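Local coordinates for protein LP15968p (Drosophila melanogaster, PDB 3MN8) that removes C-terminal arginine or lysine residues from peptides and proteins as a zinc metallocarboxypeptidase, this chain being its first carboxypeptidase domain with a transthyretin-like domain attached, at residues R87-P93 against R371-W375; Y294-F300 against K364-T368; H336-L342 against E408-F414. All coordinates share one frame; numbering follows the deposited sequence.

Contact 1 of 3, residues R87-P93 against R371-W375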
loop_
_atom_site.group_PDB
_atom_site.type_symbol
_atom_site.label_atom_id
_atom_site.label_comp_id
_atom_site.label_asym_id
_atom_site.label_seq_id
_atom_site.Cartn_x
_atom_site.Cartn_y
_atom_site.Cartn_z
ATOM N N ARG A 87 16.148 9.442 1.433
ATOM C CA ARG A 87 14.755 9.857 1.427
ATOM C C ARG A 87 14.740 11.252 2.024
ATOM O O ARG A 87 15.180 11.447 3.152
ATOM C CB ARG A 87 13.897 8.913 2.279
ATOM C CG ARG A 87 12.472 8.715 1.768
ATOM C CD ARG A 87 11.591 8.033 2.789
ATOM N NE ARG A 87 11.104 8.988 3.778
ATOM C CZ ARG A 87 11.591 9.116 5.003
ATOM N NH1 ARG A 87 12.585 8.346 5.419
ATOM N NH2 ARG A 87 11.076 10.017 5.813
ATOM N N ASN A 88 14.268 12.234 1.268
ATOM C CA ASN A 88 14.216 13.592 1.793
ATOM C C ASN A 88 13.352 13.658 3.044
ATOM O O ASN A 88 12.273 13.060 3.111
ATOM C CB ASN A 88 13.698 14.562 0.739
ATOM C CG ASN A 88 14.577 14.593 -0.492
ATOM O OD1 ASN A 88 14.118 14.334 -1.610
ATOM N ND2 ASN A 88 15.857 14.899 -0.294
ATOM N N LEU A 89 13.834 14.379 4.044
ATOM C CA LEU A 89 13.102 14.506 5.282
ATOM C C LEU A 89 11.633 14.789 4.974
ATOM O O LEU A 89 11.315 15.631 4.142
ATOM C CB LEU A 89 13.695 15.630 6.128
ATOM C CG LEU A 89 13.314 15.596 7.608
ATOM C CD1 LEU A 89 14.068 14.469 8.286
ATOM C CD2 LEU A 89 13.626 16.915 8.276
ATOM N N LEU A 90 10.750 14.058 5.639
ATOM C CA LEU A 90 9.315 14.291 5.552
ATOM C C LEU A 90 8.701 13.928 4.205
ATOM O O LEU A 90 7.536 14.229 3.959
ATOM C CB LEU A 90 8.962 15.726 5.948
ATOM C CG LEU A 90 9.133 15.990 7.447
ATOM C CD1 LEU A 90 8.839 17.435 7.832
ATOM C CD2 LEU A 90 8.247 15.031 8.222
ATOM N N THR A 91 9.476 13.281 3.341
ATOM C CA THR A 91 8.886 12.625 2.184
ATOM C C THR A 91 8.322 11.282 2.611
ATOM O O THR A 91 9.043 10.480 3.216
ATOM C CB THR A 91 9.886 12.379 1.041
ATOM O OG1 THR A 91 10.321 13.635 0.498
ATOM C CG2 THR A 91 9.216 11.572 -0.056
ATOM N N PRO A 92 7.028 11.045 2.302
ATOM C CA PRO A 92 6.291 9.820 2.637
ATOM C C PRO A 92 6.747 8.618 1.824
ATOM O O PRO A 92 6.689 8.651 0.590
ATOM C CB PRO A 92 4.843 10.156 2.258
ATOM C CG PRO A 92 4.810 11.644 2.041
ATOM C CD PRO A 92 6.176 12.035 1.621
ATOM N N PRO A 93 7.194 7.557 2.508
ATOM C CA PRO A 93 7.404 6.290 1.808
ATOM C C PRO A 93 6.055 5.602 1.652
ATOM O O PRO A 93 5.205 5.638 2.546
ATOM C CB PRO A 93 8.323 5.488 2.750
ATOM C CG PRO A 93 8.324 6.222 4.051
ATOM C CD PRO A 93 7.421 7.437 3.951
ATOM N N ARG A 371 14.559 9.679 12.421
ATOM C CA ARG A 371 14.773 11.112 12.290
ATOM C C ARG A 371 13.622 11.886 12.932
ATOM O O ARG A 371 13.472 13.080 12.738
ATOM C CB ARG A 371 14.994 11.502 10.811
ATOM C CG ARG A 371 15.927 10.521 10.063
ATOM C CD ARG A 371 16.731 11.116 8.913
ATOM N NE ARG A 371 15.920 11.518 7.780
ATOM C CZ ARG A 371 15.882 10.949 6.581
ATOM N NH1 ARG A 371 15.065 11.467 5.690
ATOM N NH2 ARG A 371 16.619 9.891 6.258
ATOM N N GLY A 372 12.812 11.191 13.712
ATOM C CA GLY A 372 11.754 11.833 14.468
ATOM C C GLY A 372 10.618 12.334 13.607
ATOM O O GLY A 372 9.859 13.212 14.001
ATOM N N GLU A 373 10.495 11.765 12.421
ATOM C CA GLU A 373 9.431 12.153 11.517
ATOM C C GLU A 373 8.161 11.364 11.776
ATOM O O GLU A 373 8.208 10.210 12.210
ATOM C CB GLU A 373 9.844 11.928 10.062
ATOM C CG GLU A 373 11.324 11.861 9.809
ATOM C CD GLU A 373 11.627 11.406 8.390
ATOM O OE1 GLU A 373 11.302 12.171 7.454
ATOM O OE2 GLU A 373 12.178 10.287 8.214
ATOM N N TYR A 374 7.025 11.991 11.488
ATOM C CA TYR A 374 5.742 11.306 11.513
ATOM C C TYR A 374 4.842 11.936 10.456
ATOM O O TYR A 374 4.964 13.123 10.134
ATOM C CB TYR A 374 5.079 11.423 12.881
ATOM C CG TYR A 374 4.443 12.774 13.098
ATOM C CD1 TYR A 374 5.159 13.820 13.688
ATOM C CD2 TYR A 374 3.133 13.018 12.685
ATOM C CE1 TYR A 374 4.577 15.077 13.860
ATOM C CE2 TYR A 374 2.548 14.263 12.855
ATOM C CZ TYR A 374 3.273 15.284 13.442
ATOM O OH TYR A 374 2.684 16.509 13.610
ATOM N N TRP A 375 3.954 11.122 9.904
ATOM C CA TRP A 375 2.930 11.596 9.004
ATOM C C TRP A 375 1.635 11.049 9.555
ATOM O O TRP A 375 1.514 9.836 9.749
ATOM C CB TRP A 375 3.127 11.029 7.599
ATOM C CG TRP A 375 4.472 11.265 7.021
ATOM C CD1 TRP A 375 4.809 12.177 6.050
ATOM C CD2 TRP A 375 5.675 10.562 7.349
ATOM N NE1 TRP A 375 6.155 12.092 5.773
ATOM C CE2 TRP A 375 6.708 11.112 6.559
ATOM C CE3 TRP A 375 5.982 9.526 8.244
ATOM C CZ2 TRP A 375 8.017 10.665 6.643
ATOM C CZ3 TRP A 375 7.284 9.093 8.330
ATOM C CH2 TRP A 375 8.285 9.656 7.534
#

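Contact 2 of 3, residues Y294-F300 against K364-T368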
loop_
_atom_site.group_PDB
_atom_site.type_symbol
_atom_site.label_atom_id
_atom_site.label_comp_id
_atom_site.label_asym_id
_atom_site.label_seq_id
_atom_site.Cartn_x
_atom_site.Cartn_y
_atom_site.Cartn_z
ATOM N N TYR A 294 -1.478 -2.200 9.590
ATOM C CA TYR A 294 -2.082 -1.215 10.477
ATOM C C TYR A 294 -1.715 -1.471 11.931
ATOM O O TYR A 294 -1.359 -0.549 12.668
ATOM C CB TYR A 294 -3.606 -1.204 10.297
ATOM C CG TYR A 294 -4.324 -0.133 11.091
ATOM C CD1 TYR A 294 -4.079 1.227 10.855
ATOM C CD2 TYR A 294 -5.262 -0.477 12.071
ATOM C CE1 TYR A 294 -4.745 2.211 11.581
ATOM C CE2 TYR A 294 -5.934 0.495 12.800
ATOM C CZ TYR A 294 -5.673 1.840 12.554
ATOM O OH TYR A 294 -6.346 2.807 13.280
ATOM N N ALA A 295 -1.793 -2.738 12.321
ATOM C CA ALA A 295 -1.652 -3.144 13.717
ATOM C C ALA A 295 -0.206 -3.241 14.195
ATOM O O ALA A 295 0.040 -3.198 15.394
ATOM C CB ALA A 295 -2.369 -4.466 13.951
ATOM N N PHE A 296 0.747 -3.379 13.275
ATOM C CA PHE A 296 2.135 -3.584 13.677
ATOM C C PHE A 296 3.047 -2.531 13.077
ATOM O O PHE A 296 4.277 -2.666 13.105
ATOM C CB PHE A 296 2.612 -4.977 13.267
ATOM C CG PHE A 296 1.844 -6.109 13.924
ATOM C CD1 PHE A 296 0.644 -6.568 13.389
ATOM C CD2 PHE A 296 2.330 -6.720 15.077
ATOM C CE1 PHE A 296 -0.052 -7.612 13.993
ATOM C CE2 PHE A 296 1.629 -7.767 15.687
ATOM C CZ PHE A 296 0.441 -8.208 15.143
ATOM N N SER A 297 2.438 -1.489 12.516
ATOM C CA SER A 297 3.203 -0.369 11.986
ATOM C C SER A 297 2.284 0.825 11.863
ATOM O O SER A 297 1.129 0.774 12.286
ATOM C CB SER A 297 3.818 -0.703 10.621
ATOM O OG SER A 297 2.897 -0.502 9.550
ATOM N N ASN A 298 2.808 1.895 11.281
ATOM C CA ASN A 298 2.050 3.104 11.047
ATOM C C ASN A 298 1.205 2.945 9.790
ATOM O O ASN A 298 0.252 3.687 9.576
ATOM C CB ASN A 298 3.007 4.273 10.833
ATOM C CG ASN A 298 3.729 4.691 12.092
ATOM O OD1 ASN A 298 3.214 4.567 13.196
ATOM N ND2 ASN A 298 4.931 5.217 11.926
ATOM N N CYS A 299 1.570 1.986 8.946
ATOM C CA CYS A 299 1.062 1.959 7.581
ATOM C C CYS A 299 -0.438 1.690 7.489
ATOM O O CYS A 299 -0.975 0.866 8.231
ATOM C CB CYS A 299 1.828 0.951 6.720
ATOM S SG CYS A 299 1.614 1.178 4.924
ATOM N N PHE A 300 -1.095 2.395 6.564
ATOM C CA PHE A 300 -2.511 2.225 6.272
ATOM C C PHE A 300 -2.690 1.513 4.924
ATOM O O PHE A 300 -2.695 2.157 3.881
ATOM C CB PHE A 300 -3.206 3.591 6.200
ATOM C CG PHE A 300 -3.329 4.307 7.525
ATOM C CD1 PHE A 300 -4.360 5.216 7.731
ATOM C CD2 PHE A 300 -2.426 4.078 8.558
ATOM C CE1 PHE A 300 -4.487 5.890 8.945
ATOM C CE2 PHE A 300 -2.540 4.755 9.775
ATOM C CZ PHE A 300 -3.566 5.662 9.967
ATOM N N LYS A 364 -4.624 4.758 17.867
ATOM C CA LYS A 364 -3.649 4.590 16.799
ATOM C C LYS A 364 -2.655 5.742 16.755
ATOM O O LYS A 364 -2.770 6.629 15.918
ATOM C CB LYS A 364 -4.340 4.458 15.446
ATOM C CG LYS A 364 -3.388 4.201 14.286
ATOM C CD LYS A 364 -2.490 3.025 14.595
ATOM C CE LYS A 364 -1.760 2.493 13.367
ATOM N NZ LYS A 364 -0.673 1.577 13.814
ATOM N N PRO A 365 -1.671 5.727 17.664
ATOM C CA PRO A 365 -0.574 6.696 17.651
ATOM C C PRO A 365 0.368 6.430 16.486
ATOM O O PRO A 365 0.445 5.300 15.993
ATOM C CB PRO A 365 0.168 6.414 18.962
ATOM C CG PRO A 365 -0.597 5.345 19.664
ATOM C CD PRO A 365 -1.466 4.675 18.667
ATOM N N MET A 366 1.076 7.464 16.050
ATOM C CA MET A 366 2.126 7.290 15.058
ATOM C C MET A 366 3.424 7.219 15.807
ATOM O O MET A 366 3.622 7.966 16.752
ATOM C CB MET A 366 2.180 8.471 14.099
ATOM C CG MET A 366 1.016 8.548 13.124
ATOM S SD MET A 366 0.896 7.094 12.072
ATOM C CE MET A 366 -0.522 6.269 12.809
ATOM N N ARG A 367 4.303 6.322 15.382
ATOM C CA ARG A 367 5.617 6.187 15.995
ATOM C C ARG A 367 6.648 6.886 15.111
ATOM O O ARG A 367 6.776 6.562 13.931
ATOM C CB ARG A 367 5.935 4.697 16.170
ATOM C CG ARG A 367 7.282 4.391 16.747
ATOM C CD ARG A 367 8.214 3.967 15.634
ATOM N NE ARG A 367 9.005 2.825 16.048
ATOM C CZ ARG A 367 8.950 1.594 15.545
ATOM N NH1 ARG A 367 8.146 1.275 14.536
ATOM N NH2 ARG A 367 9.746 0.672 16.066
ATOM N N THR A 368 7.361 7.870 15.651
ATOM C CA THR A 368 8.299 8.617 14.812
ATOM C C THR A 368 9.439 7.750 14.300
ATOM O O THR A 368 9.825 6.749 14.928
ATOM C CB THR A 368 8.908 9.842 15.511
ATOM O OG1 THR A 368 9.745 9.413 16.590
ATOM C CG2 THR A 368 7.812 10.777 16.025
#

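Contact 3 of 3, residues H336-L342 against E408-F414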
loop_
_atom_site.group_PDB
_atom_site.type_symbol
_atom_site.label_atom_id
_atom_site.label_comp_id
_atom_site.label_asym_id
_atom_site.label_seq_id
_atom_site.Cartn_x
_atom_site.Cartn_y
_atom_site.Cartn_z
ATOM N N HIS A 336 -0.643 12.249 1.244
ATOM C CA HIS A 336 -0.241 13.614 1.545
ATOM C C HIS A 336 -1.224 14.365 2.400
ATOM O O HIS A 336 -0.946 15.487 2.823
ATOM C CB HIS A 336 0.057 14.366 0.269
ATOM C CG HIS A 336 1.210 13.791 -0.489
ATOM N ND1 HIS A 336 2.517 13.952 -0.081
ATOM C CD2 HIS A 336 1.251 13.034 -1.610
ATOM C CE1 HIS A 336 3.317 13.335 -0.935
ATOM N NE2 HIS A 336 2.575 12.770 -1.869
ATOM N N ILE A 337 -2.357 13.727 2.679
ATOM C CA ILE A 337 -3.358 14.337 3.539
ATOM C C ILE A 337 -2.895 14.395 4.974
ATOM O O ILE A 337 -1.905 13.758 5.361
ATOM C CB ILE A 337 -4.709 13.604 3.476
ATOM C CG1 ILE A 337 -4.576 12.193 4.047
ATOM C CG2 ILE A 337 -5.247 13.593 2.041
ATOM C CD1 ILE A 337 -5.834 11.372 3.891
ATOM N N GLY A 338 -3.625 15.173 5.759
ATOM C CA GLY A 338 -3.343 15.298 7.174
ATOM C C GLY A 338 -2.148 16.178 7.461
ATOM O O GLY A 338 -2.019 17.273 6.906
ATOM N N ILE A 339 -1.279 15.690 8.340
ATOM C CA ILE A 339 -0.140 16.465 8.795
ATOM C C ILE A 339 1.107 15.624 8.839
ATOM O O ILE A 339 1.097 14.421 8.553
ATOM C CB ILE A 339 -0.328 17.015 10.218
ATOM C CG1 ILE A 339 -0.596 15.851 11.183
ATOM C CG2 ILE A 339 -1.425 18.084 10.246
ATOM C CD1 ILE A 339 -0.727 16.246 12.652
ATOM N N LYS A 340 2.189 16.289 9.208
ATOM C CA LYS A 340 3.476 15.649 9.322
ATOM C C LYS A 340 4.381 16.616 10.047
ATOM O O LYS A 340 4.101 17.827 10.079
ATOM C CB LYS A 340 4.043 15.284 7.946
ATOM C CG LYS A 340 4.354 16.438 7.007
ATOM C CD LYS A 340 5.060 15.885 5.772
ATOM C CE LYS A 340 5.307 16.934 4.717
ATOM N NZ LYS A 340 5.737 16.274 3.452
ATOM N N GLY A 341 5.438 16.081 10.657
ATOM C CA GLY A 341 6.333 16.910 11.439
ATOM C C GLY A 341 7.439 16.178 12.163
ATOM O O GLY A 341 7.702 14.990 11.941
ATOM N N LEU A 342 8.096 16.914 13.046
ATOM C CA LEU A 342 9.234 16.387 13.767
ATOM C C LEU A 342 9.019 16.487 15.251
ATOM O O LEU A 342 8.573 17.520 15.762
ATOM C CB LEU A 342 10.494 17.163 13.409
ATOM C CG LEU A 342 10.845 17.211 11.920
ATOM C CD1 LEU A 342 11.992 18.182 11.724
ATOM C CD2 LEU A 342 11.180 15.821 11.354
ATOM N N GLU A 408 0.823 19.298 0.044
ATOM C CA GLU A 408 1.517 18.523 1.066
ATOM C C GLU A 408 0.970 18.733 2.479
ATOM O O GLU A 408 0.499 19.822 2.829
ATOM C CB GLU A 408 3.033 18.746 0.987
ATOM C CG GLU A 408 3.614 18.208 -0.316
ATOM C CD GLU A 408 5.127 18.241 -0.384
ATOM O OE1 GLU A 408 5.646 18.599 -1.462
ATOM O OE2 GLU A 408 5.797 17.908 0.621
ATOM N N ALA A 409 1.015 17.657 3.266
ATOM C CA ALA A 409 0.487 17.634 4.621
ATOM C C ALA A 409 0.996 18.818 5.425
ATOM O O ALA A 409 2.153 19.233 5.294
ATOM C CB ALA A 409 0.853 16.335 5.309
ATOM N N LEU A 410 0.110 19.355 6.252
ATOM C CA LEU A 410 0.423 20.489 7.096
ATOM C C LEU A 410 1.543 20.151 8.074
ATOM O O LEU A 410 1.467 19.148 8.795
ATOM C CB LEU A 410 -0.829 20.917 7.851
ATOM C CG LEU A 410 -1.757 21.752 6.984
ATOM C CD1 LEU A 410 -3.195 21.653 7.471
ATOM C CD2 LEU A 410 -1.254 23.191 6.969
ATOM N N ARG A 411 2.583 20.986 8.087
ATOM C CA ARG A 411 3.704 20.789 8.998
ATOM C C ARG A 411 3.310 21.128 10.422
ATOM O O ARG A 411 2.537 22.052 10.656
ATOM C CB ARG A 411 4.906 21.634 8.602
ATOM C CG ARG A 411 6.016 21.541 9.627
ATOM C CD ARG A 411 6.760 20.222 9.527
ATOM N NE ARG A 411 7.945 20.373 8.696
ATOM C CZ ARG A 411 9.169 20.622 9.165
ATOM N NH1 ARG A 411 9.377 20.721 10.468
ATOM N NH2 ARG A 411 10.196 20.754 8.332
ATOM N N LEU A 412 3.850 20.381 11.375
ATOM C CA LEU A 412 3.509 20.572 12.773
ATOM C C LEU A 412 4.519 19.794 13.593
ATOM O O LEU A 412 4.537 18.569 13.563
ATOM C CB LEU A 412 2.090 20.062 13.052
ATOM C CG LEU A 412 1.514 20.291 14.455
ATOM C CD1 LEU A 412 1.210 21.757 14.673
ATOM C CD2 LEU A 412 0.261 19.464 14.677
ATOM N N ASP A 413 5.376 20.514 14.310
ATOM C CA ASP A 413 6.490 19.893 15.023
ATOM C C ASP A 413 6.280 19.916 16.519
ATOM O O ASP A 413 5.374 20.567 17.025
ATOM C CB ASP A 413 7.810 20.612 14.712
ATOM C CG ASP A 413 8.220 20.497 13.258
ATOM O OD1 ASP A 413 7.586 19.735 12.495
ATOM O OD2 ASP A 413 9.196 21.175 12.887
ATOM N N PHE A 414 7.157 19.212 17.218
ATOM C CA PHE A 414 7.117 19.156 18.661
ATOM C C PHE A 414 8.519 19.170 19.250
ATOM O O PHE A 414 9.405 18.440 18.788
ATOM C CB PHE A 414 6.380 17.898 19.112
ATOM C CG PHE A 414 4.950 17.856 18.670
ATOM C CD1 PHE A 414 4.610 17.286 17.452
ATOM C CD2 PHE A 414 3.942 18.396 19.465
ATOM C CE1 PHE A 414 3.288 17.243 17.034
ATOM C CE2 PHE A 414 2.617 18.363 19.057
ATOM C CZ PHE A 414 2.287 17.782 17.839
#

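Contact 1 of 3, residues R87-P93 against R371-W375
Arg-87 and Glu-373 approach from opposite directions and meet with guanidinium and carboxylate nearly coplanar, their planes 29° apart. NH2 of Arg-87 donates an almost straight hydrogen bond to Glu-373 OE2, 2.7 Å long and part of a salt bridge, on its syn side but somewhat out of the carboxylate plane. From the main chain, Leu-90 N donates to Glu-373 OE1 at 2.7 Å, nearly in line with the C-O bond. One acid thus grips both an arginine and the type II turn from Asn-88 to Thr-91.

Arg-371 reaches the start of the same loop, where its NH1 donates to Arg-87 O. Its guanidinium lies almost parallel to that of Arg-87, 6° between planes, with Arg-371 NH1 over one face of the Arg-87 group. Arg-371 NE has a long contact with Glu-373 OE2, which lies well out of its guanidinium plane, so no N-H points at it. CD1 of Leu-89 sits at the edge of the Arg-371 guanidinium, 3.5 Å from NE.

At the far end of the turn, Trp-375 NE1 donates a nearly straight hydrogen bond to Leu-90 O, 3.1 Å, in the indole plane; it reaches the oxygen from above the carbonyl plane, not on a lone pair. CA of Pro-92 makes an off-centre CH-pi contact 4.3 Å from the centroid of the five-membered ring, and CD of Pro-93 covers the rim of the same face.

In the second shell, a bend at chi3 (81°) folds Arg-87 back so that its NE donates to Thr-91 O at 2.6 Å. Ser-369 OG bonds to Glu-373 OE2, and Lys-340 NZ to Leu-90 O.

The catalytic-domain loop between strands 74-80 and 93-97 thus docks on strand 373-376 of the transthyretin-like domain, beside strands 339-344 and 136-140.

Contact 2 of 3, residues Y294-F300 against K364-T368
Lys-364 sets out with CG trans to its backbone N (chi1 -177°), kinks at chi2 (52°) and then runs straight, which lays its methylenes along the Tyr-294 side chain and carries NZ to the carbonyl of Tyr-294, in helix 289-296, and that of Ser-297. The two side chains slide past each other in opposite senses: CG of Lys-364 is 3.4 Å from Tyr-294 OH, and CE is 3.5 Å from CE1 of the ring. NZ then stands over the ring face, 4.8 Å from the Tyr-294 centroid, as a cation-pi contact.

The ammonium is hydrogen-bonded to both carbonyls. It meets Tyr-294 O nearly head on, in line with the C=O bond, and Ser-297 O from the turn that follows; the modelled length to Ser-297 O is very short and should carry no weight. In that turn Ser-297 OG accepts from Cys-299 N, an ST turn, and bonds to Asn-293 O as well.

Asn-298 makes the second link, with its carboxamide set against the main chain of Arg-367. OD1 accepts from Arg-367 N at 3.0 Å while ND2 donates to Arg-367 O at 3.0 Å, the carbonyl oxygen lying in the amide plane. One side chain so satisfies both polar groups of an edge-strand residue. SD of Met-366 passes 3.6 Å from Asn-298 OD1, and Met-366 CE reaches the edge of the Phe-300 ring, 3.9 Å from CE2.

Asp-244 takes Tyr-294 OH, and Asp-353 pairs with the poorly ordered Arg-367.

The chemistry is mainly polar and directional: a lysine charge placed against one carbonyl of the helix and one of the loop after it, whose partial negative charges would probably favour the ammonium, and an amide that pairs with strand 366-367, so that each domain bonds a side chain to main-chain groups of the other.

Contact 3 of 3, residues H336-L342 against E408-F414
Lys-340 reaches along Ala-409 to Glu-408, and its side chain can be followed outward. CB lies beside Tyr-374 O of the strand next door. CG, held between the backbone N and the carbonyl carbon (chi1 64°), packs 3.9 Å from Ala-409 CB. From there the chain is extended: CE passes 3.9 Å from Ala-409 O, and NZ forms a salt bridge with Glu-408 OE2 at 3.3 Å, on the anti lone pair of that oxygen. The same NZ also bonds to Leu-90 O, so the buried lysine is held by an acid and a carbonyl.

Its backbone is gripped in the parallel manner, by bonds to two residues flanking Arg-411. Lys-340 N donates to Leu-410 O at 3.0 Å, and Leu-412 N returns a weak bond to Lys-340 O. Before them, Leu-410 N donates to Gly-338 O. Further on the regular pattern breaks: Leu-342 N turns to a side chain, Asp-413 OD1, at 2.9 Å and from above the carboxylate plane. NH1 of Arg-411 meets this oxygen on its syn lone pair, so OD1 serves two donors. Pairing resumes where Phe-414 N meets Leu-342 O.

On the other face of the sheet, Ile-339 CG2 touches Leu-410 CB at 3.8 Å, and its CD1 meets CD2 of Leu-412.

Strand 339-344 is the middle of three, between strand 373-376 and strand 410-415; Ile-339, Leu-412 and Phe-414 pack on Val-385 of strand 381-388, in the facing sheet of the transthyretin-like domain, while Glu-408 touches helix 126-134 of the catalytic domain.

How the contacts relate
Contacts 1 and 2 both join the catalytic domain to the transthyretin-like domain, whereas contact 3 pairs two strands within the latter. Contact 1 is the most buried of the three; contacts 2 and 3 are partly buried. Contact 1 relies on charged networks and an indole, contact 2 on a lysine and an amide that read main-chain groups, and contact 3 chiefly on backbone pairing. Contacts 1 and 3 share one sheet; the Lys-340 side chain spans both, and Tyr-374 OH bonds to Leu-412 O. Contacts 1 and 2 pack through successive strands, Met-366 against Trp-375; contacts 2 and 3 do not touch. All lie away from the zinc site.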